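Local structure of hyperpolarization-activated (Ih) channel (Strongylocentrotus purpuratus, 2PTM) at residues 6-17 with 38-47; 106-116 with 150-158. The protein probably forms a hyperpolarization-activated, voltage-gated potassium-conducting channel, of which this C-terminal piece, the C-linker and cyclic nucleotide-binding domain, binds cAMP. All coordinates share one frame; numbering follows the deposited sequence.

How the interactions relate
Both contacts are only partly buried, yet they are built by different means. Interaction 1 joins helix 5-23 to the end of helix 28-42 and the loop beyond, and relies on aromatic and aliphatic packing with one backbone bond across. Interaction 2, in the cyclic nucleotide-binding domain, joins loops and strand ends of the beta roll through many hydrogen bonds, with an arginine at the centre and the ligand phosphate beside it. Their centres lie about 31 Å apart, on opposite sides of the chain's centre, and the closest atoms are still about 10 Å from each other. Both touch the second subunit, so each is also part of the tetramer interface.

Interaction 1. Residues 6-17 with 38-47; sequences SSRQYREKLKQV and YEYRYRGKMF. With NCO (cobalt hexammine(III)), chain B.
The helix through S6-V17 and the helical turn Y38-Y42 run antiparallel at 158°, and at the end of the second a type I' turn from Y42 to K45 swings the chain back until M46 N donates to S6 O (2.9 Å). This is the helical hairpin that opens the C-linker. With CG anti to the backbone N (chi1 176°), the Y10 ring lies flat against the turn, and G44 CA sits 3.4 Å from the ring centroid in a CH-pi contact. M46 CG and Y38 O meet the same ring at its edge. An alanine in place of Y10 is likely to leave the G44 turn without its supporting surface and open a gap between M46 and Y38. Y38 enters as a knob among Y10, K13, L14 and V17, with L14 CD1 3.8 Å from Y38 CB. K13 NZ makes a salt bridge, and the Y38 hydroxyl a hydrogen bond, to E55 of the second subunit. E39 OE1 accepts hydrogen bonds from two ammines of the cobalt hexammine and OE2 from a third. At the other end S6 CB rests over the F47 ring, 3.8 Å from its centroid, and a water bridges S7 OG and G44 O.

Interaction 2. Residues 106-116 with 150-158; sequences IQEGTFGDRMF and RERRVASVK. With CMP (adenosine-3',5'-cyclic-monophosphate), chain C.
R153 threads between the turn Q107-T110 and the approach to strand 114-118: its N donates to T110 O, and its O accepts from G109 N. Its CB lies against Q107 O (3.4 Å), its CG beside T110 OG1. A bend at the next bond (chi2 -64°) turns the chain toward the nucleotide, bringing CD alongside I106 CG2 and near the ligand's O2P. NE gives its hydrogen to a water that also donates to F111 O. Around CZ the guanidinium is sandwiched, G112 CA over one face and I106 CD1 over the other, 3.7 Å above the plane. R153 NH1 donates to O2P of cAMP (2.9 Å) and only weakly to R114 O. R153 NH2 gives R114 O the stronger bond, in the guanidinium plane (2.8 Å). Through a water NH2 also reaches D113 OD1. These bonds fix the rotation of the group. F111 CE1 lies over the R152 guanidinium, whose NH1 reaches G109 O and E179 O of the second subunit. V154 N donates to O1P (2.8 Å). The turn Q107-T110 and R114 O hold the arginine in place, and R153 and V154, with G143, E144 and C146, belong to the phosphate-binding cassette of cyclic nucleotide-binding domains.

Interaction 1. Residues 6-17 with 38-47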
loop_
_atom_site.group_PDB
_atom_site.type_symbol
_atom_site.label_atom_id
_atom_site.label_comp_id
_atom_site.label_asym_id
_atom_site.label_seq_id
_atom_site.Cartn_x
_atom_site.Cartn_y
_atom_site.Cartn_z
ATOM N N SER A 6 -0.253 -1.703 -27.002
ATOM C CA SER A 6 0.853 -2.315 -26.274
ATOM C C SER A 6 2.193 -1.823 -26.831
ATOM O O SER A 6 3.171 -1.669 -26.093
ATOM C CB SER A 6 0.761 -3.839 -26.355
ATOM O OG SER A 6 0.913 -4.293 -27.689
ATOM N N SER A 7 2.225 -1.567 -28.135
ATOM C CA SER A 7 3.425 -1.068 -28.798
ATOM C C SER A 7 3.736 0.371 -28.399
ATOM O O SER A 7 4.896 0.722 -28.182
ATOM C CB SER A 7 3.274 -1.162 -30.316
ATOM O OG SER A 7 3.067 -2.503 -30.716
ATOM N N ARG A 8 2.696 1.200 -28.316
ATOM C CA ARG A 8 2.851 2.595 -27.919
ATOM C C ARG A 8 3.356 2.683 -26.484
ATOM O O ARG A 8 4.197 3.517 -26.157
ATOM C CB ARG A 8 1.525 3.348 -28.069
ATOM N N GLN A 9 2.837 1.805 -25.633
ATOM C CA GLN A 9 3.235 1.754 -24.237
ATOM C C GLN A 9 4.743 1.537 -24.135
ATOM O O GLN A 9 5.413 2.158 -23.307
ATOM C CB GLN A 9 2.495 0.619 -23.526
ATOM C CG GLN A 9 2.626 0.624 -22.009
ATOM C CD GLN A 9 1.563 1.467 -21.332
ATOM O OE1 GLN A 9 0.645 1.971 -21.982
ATOM N NE2 GLN A 9 1.676 1.620 -20.017
ATOM N N TYR A 10 5.266 0.664 -24.995
ATOM C CA TYR A 10 6.685 0.280 -24.974
ATOM C C TYR A 10 7.608 1.377 -25.498
ATOM O O TYR A 10 8.665 1.633 -24.921
ATOM C CB TYR A 10 6.898 -0.999 -25.785
ATOM C CG TYR A 10 8.343 -1.435 -25.903
ATOM C CD1 TYR A 10 8.895 -2.320 -24.993
ATOM C CD2 TYR A 10 9.149 -0.969 -26.935
ATOM C CE1 TYR A 10 10.215 -2.730 -25.099
ATOM C CE2 TYR A 10 10.467 -1.370 -27.050
ATOM C CZ TYR A 10 10.993 -2.247 -26.127
ATOM O OH TYR A 10 12.301 -2.647 -26.244
ATOM N N ARG A 11 7.217 2.001 -26.608
ATOM C CA ARG A 11 7.995 3.092 -27.179
ATOM C C ARG A 11 8.011 4.247 -26.190
ATOM O O ARG A 11 9.038 4.895 -25.984
ATOM C CB ARG A 11 7.400 3.534 -28.520
ATOM N N GLU A 12 6.852 4.493 -25.586
ATOM C CA GLU A 12 6.705 5.472 -24.519
ATOM C C GLU A 12 7.772 5.219 -23.462
ATOM O O GLU A 12 8.633 6.061 -23.206
ATOM C CB GLU A 12 5.322 5.316 -23.880
ATOM C CG GLU A 12 4.720 6.592 -23.322
ATOM C CD GLU A 12 4.058 7.436 -24.397
ATOM O OE1 GLU A 12 3.146 8.224 -24.063
ATOM O OE2 GLU A 12 4.446 7.304 -25.579
ATOM N N LYS A 13 7.697 4.039 -22.860
ATOM C CA LYS A 13 8.615 3.618 -21.809
ATOM C C LYS A 13 10.083 3.776 -22.202
ATOM O O LYS A 13 10.871 4.364 -21.461
ATOM C CB LYS A 13 8.337 2.155 -21.457
ATOM C CG LYS A 13 9.005 1.663 -20.189
ATOM C CD LYS A 13 8.240 2.114 -18.956
ATOM C CE LYS A 13 8.749 3.445 -18.439
ATOM N NZ LYS A 13 10.214 3.418 -18.179
ATOM N N LEU A 14 10.452 3.241 -23.359
ATOM C CA LEU A 14 11.853 3.217 -23.763
ATOM C C LEU A 14 12.432 4.617 -23.930
ATOM O O LEU A 14 13.603 4.848 -23.640
ATOM C CB LEU A 14 12.036 2.415 -25.050
ATOM C CG LEU A 14 13.334 1.609 -25.107
ATOM C CD1 LEU A 14 13.409 0.688 -23.904
ATOM C CD2 LEU A 14 13.439 0.817 -26.398
ATOM N N LYS A 15 11.612 5.550 -24.403
ATOM C CA LYS A 15 12.053 6.931 -24.564
ATOM C C LYS A 15 12.488 7.534 -23.227
ATOM O O LYS A 15 13.568 8.109 -23.111
ATOM C CB LYS A 15 10.956 7.772 -25.207
ATOM N N GLN A 16 11.652 7.382 -22.210
ATOM C CA GLN A 16 11.957 7.955 -20.911
ATOM C C GLN A 16 13.100 7.228 -20.205
ATOM O O GLN A 16 13.822 7.829 -19.414
ATOM C CB GLN A 16 10.709 7.990 -20.036
ATOM C CG GLN A 16 10.369 6.673 -19.391
ATOM C CD GLN A 16 9.133 6.769 -18.529
ATOM O OE1 GLN A 16 8.100 7.271 -18.971
ATOM N NE2 GLN A 16 9.229 6.283 -17.290
ATOM N N VAL A 17 13.267 5.940 -20.495
ATOM C CA VAL A 17 14.382 5.174 -19.940
ATOM C C VAL A 17 15.716 5.722 -20.439
ATOM O O VAL A 17 16.644 5.923 -19.661
ATOM C CB VAL A 17 14.284 3.669 -20.282
ATOM C CG1 VAL A 17 15.638 2.989 -20.102
ATOM C CG2 VAL A 17 13.231 2.996 -19.424
ATOM N N TYR A 38 15.042 -4.651 -21.620
ATOM C CA TYR A 38 13.692 -4.265 -22.041
ATOM C C TYR A 38 13.311 -4.966 -23.329
ATOM O O TYR A 38 12.180 -5.417 -23.486
ATOM C CB TYR A 38 13.562 -2.752 -22.224
ATOM C CG TYR A 38 13.215 -2.011 -20.948
ATOM C CD1 TYR A 38 14.209 -1.497 -20.132
ATOM C CD2 TYR A 38 11.891 -1.839 -20.558
ATOM C CE1 TYR A 38 13.898 -0.829 -18.960
ATOM C CE2 TYR A 38 11.571 -1.170 -19.386
ATOM C CZ TYR A 38 12.581 -0.665 -18.596
ATOM O OH TYR A 38 12.286 0.006 -17.434
ATOM N N GLU A 39 14.256 -5.047 -24.259
ATOM C CA GLU A 39 13.981 -5.695 -25.531
ATOM C C GLU A 39 13.693 -7.173 -25.309
ATOM O O GLU A 39 12.741 -7.720 -25.863
ATOM C CB GLU A 39 15.155 -5.549 -26.503
ATOM C CG GLU A 39 14.872 -6.239 -27.844
ATOM C CD GLU A 39 16.083 -6.304 -28.751
ATOM O OE1 GLU A 39 17.173 -6.668 -28.270
ATOM O OE2 GLU A 39 15.945 -5.992 -29.951
ATOM N N TYR A 40 14.520 -7.821 -24.497
ATOM C CA TYR A 40 14.371 -9.260 -24.265
ATOM C C TYR A 40 13.069 -9.581 -23.550
ATOM O O TYR A 40 12.347 -10.515 -23.922
ATOM C CB TYR A 40 15.539 -9.829 -23.454
ATOM C CG TYR A 40 15.434 -11.328 -23.289
ATOM C CD1 TYR A 40 16.042 -12.196 -24.195
ATOM C CD2 TYR A 40 14.695 -11.882 -22.252
ATOM C CE1 TYR A 40 15.931 -13.580 -24.049
ATOM C CE2 TYR A 40 14.580 -13.255 -22.104
ATOM C CZ TYR A 40 15.200 -14.096 -23.001
ATOM O OH TYR A 40 15.075 -15.464 -22.846
ATOM N N ARG A 41 12.777 -8.819 -22.505
ATOM C CA ARG A 41 11.610 -9.121 -21.689
ATOM C C ARG A 41 10.310 -8.763 -22.384
ATOM O O ARG A 41 9.372 -9.560 -22.390
ATOM C CB ARG A 41 11.666 -8.415 -20.343
ATOM C CG ARG A 41 10.435 -8.729 -19.520
ATOM C CD ARG A 41 10.520 -8.220 -18.104
ATOM N NE ARG A 41 9.247 -8.406 -17.408
ATOM C CZ ARG A 41 9.036 -8.069 -16.142
ATOM N NH1 ARG A 41 10.017 -7.539 -15.421
ATOM N NH2 ARG A 41 7.848 -8.270 -15.592
ATOM N N TYR A 42 10.252 -7.569 -22.968
ATOM C CA TYR A 42 8.977 -7.037 -23.456
ATOM C C TYR A 42 8.791 -7.176 -24.965
ATOM O O TYR A 42 7.659 -7.211 -25.454
ATOM C CB TYR A 42 8.765 -5.584 -22.990
ATOM C CG TYR A 42 8.782 -5.423 -21.477
ATOM C CD1 TYR A 42 7.685 -5.793 -20.701
ATOM C CD2 TYR A 42 9.893 -4.906 -20.826
ATOM C CE1 TYR A 42 7.701 -5.656 -19.317
ATOM C CE2 TYR A 42 9.917 -4.768 -19.438
ATOM C CZ TYR A 42 8.817 -5.142 -18.694
ATOM O OH TYR A 42 8.844 -5.003 -17.321
ATOM N N ARG A 43 9.898 -7.265 -25.696
ATOM C CA ARG A 43 9.850 -7.495 -27.140
ATOM C C ARG A 43 8.983 -6.473 -27.871
ATOM O O ARG A 43 8.275 -6.813 -28.826
ATOM C CB ARG A 43 9.358 -8.914 -27.445
ATOM C CG ARG A 43 10.203 -10.018 -26.811
ATOM C CD ARG A 43 11.595 -10.079 -27.422
ATOM N NE ARG A 43 12.417 -11.136 -26.828
ATOM C CZ ARG A 43 12.292 -12.427 -27.121
ATOM N NH1 ARG A 43 11.373 -12.814 -27.995
ATOM N NH2 ARG A 43 13.079 -13.328 -26.542
ATOM N N GLY A 44 9.033 -5.225 -27.416
ATOM C CA GLY A 44 8.389 -4.131 -28.123
ATOM C C GLY A 44 6.945 -3.885 -27.738
ATOM O O GLY A 44 6.265 -3.057 -28.341
ATOM N N LYS A 45 6.469 -4.598 -26.727
ATOM C CA LYS A 45 5.082 -4.465 -26.310
ATOM C C LYS A 45 4.957 -4.578 -24.803
ATOM O O LYS A 45 5.475 -5.514 -24.196
ATOM C CB LYS A 45 4.215 -5.525 -26.993
ATOM C CG LYS A 45 4.037 -5.308 -28.488
ATOM C CD LYS A 45 3.294 -6.467 -29.137
ATOM C CE LYS A 45 2.926 -6.151 -30.579
ATOM N NZ LYS A 45 2.129 -7.247 -31.202
ATOM N N MET A 46 4.276 -3.612 -24.199
ATOM C CA MET A 46 4.011 -3.664 -22.773
ATOM C C MET A 46 2.520 -3.629 -22.487
ATOM O O MET A 46 1.883 -2.578 -22.550
ATOM C CB MET A 46 4.713 -2.522 -22.037
ATOM C CG MET A 46 6.222 -2.630 -22.036
ATOM S SD MET A 46 6.987 -1.238 -21.200
ATOM C CE MET A 46 7.154 -1.870 -19.533
ATOM N N PHE A 47 1.972 -4.798 -22.188
ATOM C CA PHE A 47 0.627 -4.899 -21.662
ATOM C C PHE A 47 0.766 -4.648 -20.165
ATOM O O PHE A 47 1.750 -4.046 -19.731
ATOM C CB PHE A 47 0.064 -6.285 -21.953
ATOM C CG PHE A 47 0.338 -6.762 -23.355
ATOM C CD1 PHE A 47 1.534 -7.391 -23.668
ATOM C CD2 PHE A 47 -0.596 -6.577 -24.360
ATOM C CE1 PHE A 47 1.792 -7.829 -24.957
ATOM C CE2 PHE A 47 -0.345 -7.017 -25.648
ATOM C CZ PHE A 47 0.850 -7.641 -25.947
HETATM CO CO NCO B . 20.051 -4.395 -29.615
HETATM N N1 NCO B . 18.227 -3.937 -30.670
HETATM N N2 NCO B . 21.154 -4.378 -31.481
HETATM N N3 NCO B . 20.607 -2.281 -29.208
HETATM N N4 NCO B . 19.613 -6.700 -29.881
HETATM N N5 NCO B . 21.877 -4.921 -28.578
HETATM N N6 NCO B . 18.862 -4.411 -27.733
HETATM O O HOH W 1 5.597 -3.858 -31.410
#

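Interaction 2. Residues 106-116 with 150-158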
loop_
_atom_site.group_PDB
_atom_site.type_symbol
_atom_site.label_atom_id
_atom_site.label_comp_id
_atom_site.label_asym_id
_atom_site.label_seq_id
_atom_site.Cartn_x
_atom_site.Cartn_y
_atom_site.Cartn_z
ATOM N N ILE A 106 21.282 -15.032 -6.668
ATOM C CA ILE A 106 21.447 -15.289 -5.235
ATOM C C ILE A 106 22.914 -15.247 -4.876
ATOM O O ILE A 106 23.744 -15.784 -5.606
ATOM C CB ILE A 106 20.896 -16.679 -4.853
ATOM C CG1 ILE A 106 19.361 -16.687 -4.909
ATOM C CG2 ILE A 106 21.349 -17.084 -3.443
ATOM C CD1 ILE A 106 18.750 -18.071 -4.595
ATOM N N GLN A 107 23.224 -14.601 -3.748
ATOM C CA GLN A 107 24.572 -14.566 -3.197
ATOM C C GLN A 107 24.652 -15.404 -1.922
ATOM O O GLN A 107 23.843 -15.239 -1.012
ATOM C CB GLN A 107 24.966 -13.120 -2.866
ATOM C CG GLN A 107 25.199 -12.239 -4.082
ATOM C CD GLN A 107 26.563 -12.454 -4.687
ATOM O OE1 GLN A 107 27.394 -13.164 -4.127
ATOM N NE2 GLN A 107 26.806 -11.840 -5.835
ATOM N N GLU A 108 25.636 -16.295 -1.859
ATOM C CA GLU A 108 25.864 -17.106 -0.670
ATOM C C GLU A 108 26.039 -16.219 0.553
ATOM O O GLU A 108 26.709 -15.192 0.486
ATOM C CB GLU A 108 27.111 -17.971 -0.866
ATOM C CG GLU A 108 27.418 -18.934 0.270
ATOM C CD GLU A 108 28.283 -18.324 1.355
ATOM O OE1 GLU A 108 29.062 -17.388 1.059
ATOM O OE2 GLU A 108 28.185 -18.790 2.509
ATOM N N GLY A 109 25.425 -16.613 1.667
ATOM C CA GLY A 109 25.651 -15.941 2.936
ATOM C C GLY A 109 24.715 -14.791 3.263
ATOM O O GLY A 109 24.800 -14.208 4.340
ATOM N N THR A 110 23.819 -14.458 2.342
ATOM C CA THR A 110 22.862 -13.382 2.576
ATOM C C THR A 110 21.546 -13.971 3.076
ATOM O O THR A 110 21.364 -15.193 3.063
ATOM C CB THR A 110 22.584 -12.591 1.280
ATOM O OG1 THR A 110 22.007 -13.467 0.307
ATOM C CG2 THR A 110 23.873 -11.993 0.711
ATOM N N PHE A 111 20.629 -13.113 3.508
ATOM C CA PHE A 111 19.267 -13.543 3.820
ATOM C C PHE A 111 18.471 -13.668 2.527
ATOM O O PHE A 111 18.734 -12.951 1.561
ATOM C CB PHE A 111 18.558 -12.534 4.729
ATOM C CG PHE A 111 19.116 -12.466 6.119
ATOM C CD1 PHE A 111 19.805 -13.543 6.660
ATOM C CD2 PHE A 111 18.928 -11.331 6.901
ATOM C CE1 PHE A 111 20.313 -13.481 7.941
ATOM C CE2 PHE A 111 19.433 -11.266 8.192
ATOM C CZ PHE A 111 20.125 -12.343 8.708
ATOM N N GLY A 112 17.487 -14.560 2.511
ATOM C CA GLY A 112 16.670 -14.758 1.325
ATOM C C GLY A 112 15.239 -14.308 1.539
ATOM O O GLY A 112 14.674 -14.497 2.615
ATOM N N ASP A 113 14.652 -13.700 0.518
ATOM C CA ASP A 113 13.277 -13.215 0.621
ATOM C C ASP A 113 12.306 -13.972 -0.287
ATOM O O ASP A 113 11.103 -13.741 -0.242
ATOM C CB ASP A 113 13.196 -11.697 0.362
ATOM C CG ASP A 113 13.630 -11.304 -1.046
ATOM O OD1 ASP A 113 14.132 -12.161 -1.803
ATOM O OD2 ASP A 113 13.465 -10.118 -1.401
ATOM N N ARG A 114 12.829 -14.878 -1.107
ATOM C CA ARG A 114 11.990 -15.613 -2.046
ATOM C C ARG A 114 12.756 -16.793 -2.653
ATOM O O ARG A 114 13.981 -16.858 -2.553
ATOM C CB ARG A 114 11.489 -14.674 -3.163
ATOM C CG ARG A 114 12.581 -14.102 -4.091
ATOM C CD ARG A 114 12.087 -12.831 -4.784
ATOM N NE ARG A 114 12.911 -12.422 -5.923
ATOM C CZ ARG A 114 14.050 -11.743 -5.821
ATOM N NH1 ARG A 114 14.517 -11.409 -4.622
ATOM N NH2 ARG A 114 14.726 -11.404 -6.914
ATOM N N MET A 115 12.028 -17.721 -3.272
ATOM C CA MET A 115 12.646 -18.810 -4.029
ATOM C C MET A 115 12.231 -18.674 -5.486
ATOM O O MET A 115 11.379 -17.840 -5.811
ATOM C CB MET A 115 12.220 -20.179 -3.498
ATOM C CG MET A 115 10.750 -20.493 -3.743
ATOM S SD MET A 115 10.432 -22.235 -3.485
ATOM C CE MET A 115 11.421 -22.958 -4.783
ATOM N N PHE A 116 12.831 -19.492 -6.352
ATOM C CA PHE A 116 12.684 -19.331 -7.802
ATOM C C PHE A 116 12.418 -20.645 -8.517
ATOM O O PHE A 116 13.061 -21.657 -8.223
ATOM C CB PHE A 116 13.961 -18.740 -8.400
ATOM C CG PHE A 116 14.369 -17.430 -7.790
ATOM C CD1 PHE A 116 13.998 -16.229 -8.387
ATOM C CD2 PHE A 116 15.127 -17.398 -6.626
ATOM C CE1 PHE A 116 14.378 -15.016 -7.828
ATOM C CE2 PHE A 116 15.500 -16.190 -6.061
ATOM C CZ PHE A 116 15.125 -14.997 -6.659
ATOM N N ARG A 150 15.220 -20.665 7.468
ATOM C CA ARG A 150 15.181 -19.282 7.934
ATOM C C ARG A 150 16.574 -18.813 8.359
ATOM O O ARG A 150 16.715 -17.932 9.212
ATOM C CB ARG A 150 14.175 -19.126 9.076
ATOM C CG ARG A 150 12.782 -19.624 8.725
ATOM C CD ARG A 150 11.942 -19.875 9.967
ATOM N NE ARG A 150 10.690 -20.551 9.637
ATOM C CZ ARG A 150 10.552 -21.872 9.560
ATOM N NH1 ARG A 150 11.590 -22.664 9.797
ATOM N NH2 ARG A 150 9.375 -22.402 9.249
ATOM N N GLU A 151 17.596 -19.422 7.764
ATOM C CA GLU A 151 18.983 -19.038 7.981
ATOM C C GLU A 151 19.484 -18.202 6.805
ATOM O O GLU A 151 18.861 -17.208 6.437
ATOM C CB GLU A 151 19.864 -20.278 8.151
ATOM C CG GLU A 151 19.534 -21.116 9.378
ATOM C CD GLU A 151 19.966 -20.455 10.666
ATOM O OE1 GLU A 151 20.621 -19.392 10.598
ATOM O OE2 GLU A 151 19.655 -20.999 11.747
ATOM N N ARG A 152 20.607 -18.601 6.220
ATOM C CA ARG A 152 21.180 -17.847 5.106
ATOM C C ARG A 152 21.310 -18.695 3.852
ATOM O O ARG A 152 21.263 -19.914 3.925
ATOM C CB ARG A 152 22.546 -17.283 5.494
ATOM C CG ARG A 152 22.504 -16.388 6.725
ATOM C CD ARG A 152 23.896 -15.989 7.167
ATOM N NE ARG A 152 23.859 -15.078 8.310
ATOM C CZ ARG A 152 23.924 -13.754 8.204
ATOM N NH1 ARG A 152 24.041 -13.193 7.009
ATOM N NH2 ARG A 152 23.887 -12.987 9.287
ATOM N N ARG A 153 21.475 -18.034 2.706
ATOM C CA ARG A 153 21.739 -18.714 1.437
ATOM C C ARG A 153 22.990 -19.587 1.548
ATOM O O ARG A 153 24.011 -19.131 2.053
ATOM C CB ARG A 153 21.941 -17.687 0.325
ATOM C CG ARG A 153 20.764 -16.721 0.102
ATOM C CD ARG A 153 19.509 -17.433 -0.363
ATOM N NE ARG A 153 18.561 -16.512 -0.986
ATOM C CZ ARG A 153 17.345 -16.852 -1.403
ATOM N NH1 ARG A 153 16.917 -18.098 -1.257
ATOM N NH2 ARG A 153 16.558 -15.941 -1.976
ATOM N N VAL A 154 22.923 -20.832 1.067
ATOM C CA VAL A 154 24.048 -21.758 1.246
ATOM C C VAL A 154 24.980 -21.837 0.042
ATOM O O VAL A 154 26.019 -22.495 0.093
ATOM C CB VAL A 154 23.591 -23.178 1.659
ATOM C CG1 VAL A 154 22.664 -23.095 2.861
ATOM C CG2 VAL A 154 22.918 -23.904 0.492
ATOM N N ALA A 155 24.614 -21.143 -1.029
ATOM C CA ALA A 155 25.385 -21.173 -2.262
ATOM C C ALA A 155 25.007 -19.928 -3.035
ATOM O O ALA A 155 23.996 -19.305 -2.726
ATOM C CB ALA A 155 25.034 -22.420 -3.075
ATOM N N SER A 156 25.808 -19.549 -4.025
ATOM C CA SER A 156 25.382 -18.494 -4.942
ATOM C C SER A 156 24.751 -19.124 -6.178
ATOM O O SER A 156 25.005 -20.292 -6.488
ATOM C CB SER A 156 26.564 -17.606 -5.342
ATOM O OG SER A 156 27.187 -17.040 -4.198
ATOM N N VAL A 157 23.911 -18.364 -6.878
ATOM C CA VAL A 157 23.308 -18.856 -8.107
ATOM C C VAL A 157 23.529 -17.808 -9.182
ATOM O O VAL A 157 23.105 -16.660 -9.029
ATOM C CB VAL A 157 21.802 -19.106 -7.929
ATOM C CG1 VAL A 157 21.178 -19.643 -9.231
ATOM C CG2 VAL A 157 21.564 -20.079 -6.753
ATOM N N LYS A 158 24.201 -18.207 -10.261
ATOM C CA LYS A 158 24.607 -17.275 -11.309
ATOM C C LYS A 158 24.047 -17.725 -12.643
ATOM O O LYS A 158 24.197 -18.880 -13.017
ATOM C CB LYS A 158 26.135 -17.213 -11.395
ATOM C CG LYS A 158 26.708 -16.171 -12.360
ATOM C CD LYS A 158 28.237 -16.199 -12.298
ATOM C CE LYS A 158 28.866 -15.041 -13.091
ATOM N NZ LYS A 158 30.345 -15.184 -13.185
HETATM P P CMP C . 19.361 -21.281 -0.886
HETATM O O1P CMP C . 20.440 -21.636 0.184
HETATM O O2P CMP C . 18.141 -20.635 -0.426
HETATM O "O5'" CMP C . 20.251 -20.495 -1.971
HETATM C "C5'" CMP C . 21.063 -21.086 -2.958
HETATM C "C4'" CMP C . 20.390 -22.264 -3.649
HETATM O "O4'" CMP C . 21.247 -23.142 -4.370
HETATM C "C3'" CMP C . 19.877 -23.182 -2.566
HETATM O "O3'" CMP C . 19.024 -22.705 -1.582
HETATM C "C2'" CMP C . 19.433 -24.461 -3.278
HETATM O "O2'" CMP C . 18.233 -24.196 -3.991
HETATM C "C1'" CMP C . 20.557 -24.442 -4.369
HETATM N N9 CMP C . 21.543 -25.458 -4.136
HETATM C C8 CMP C . 22.565 -25.508 -3.155
HETATM N N7 CMP C . 23.338 -26.600 -3.270
HETATM C C5 CMP C . 22.805 -27.316 -4.347
HETATM C C6 CMP C . 23.124 -28.551 -4.983
HETATM N N6 CMP C . 24.188 -29.303 -4.553
HETATM N N1 CMP C . 22.357 -28.972 -6.033
HETATM C C2 CMP C . 21.330 -28.196 -6.446
HETATM N N3 CMP C . 20.909 -27.010 -5.957
HETATM C C4 CMP C . 21.679 -26.599 -4.921
HETATM O O HOH W 2 27.884 -21.583 2.429
HETATM O O HOH W 3 19.216 -13.835 -1.216
HETATM O O HOH W 4 16.975 -15.653 5.348
HETATM O O HOH W 5 16.674 -13.155 -2.287
#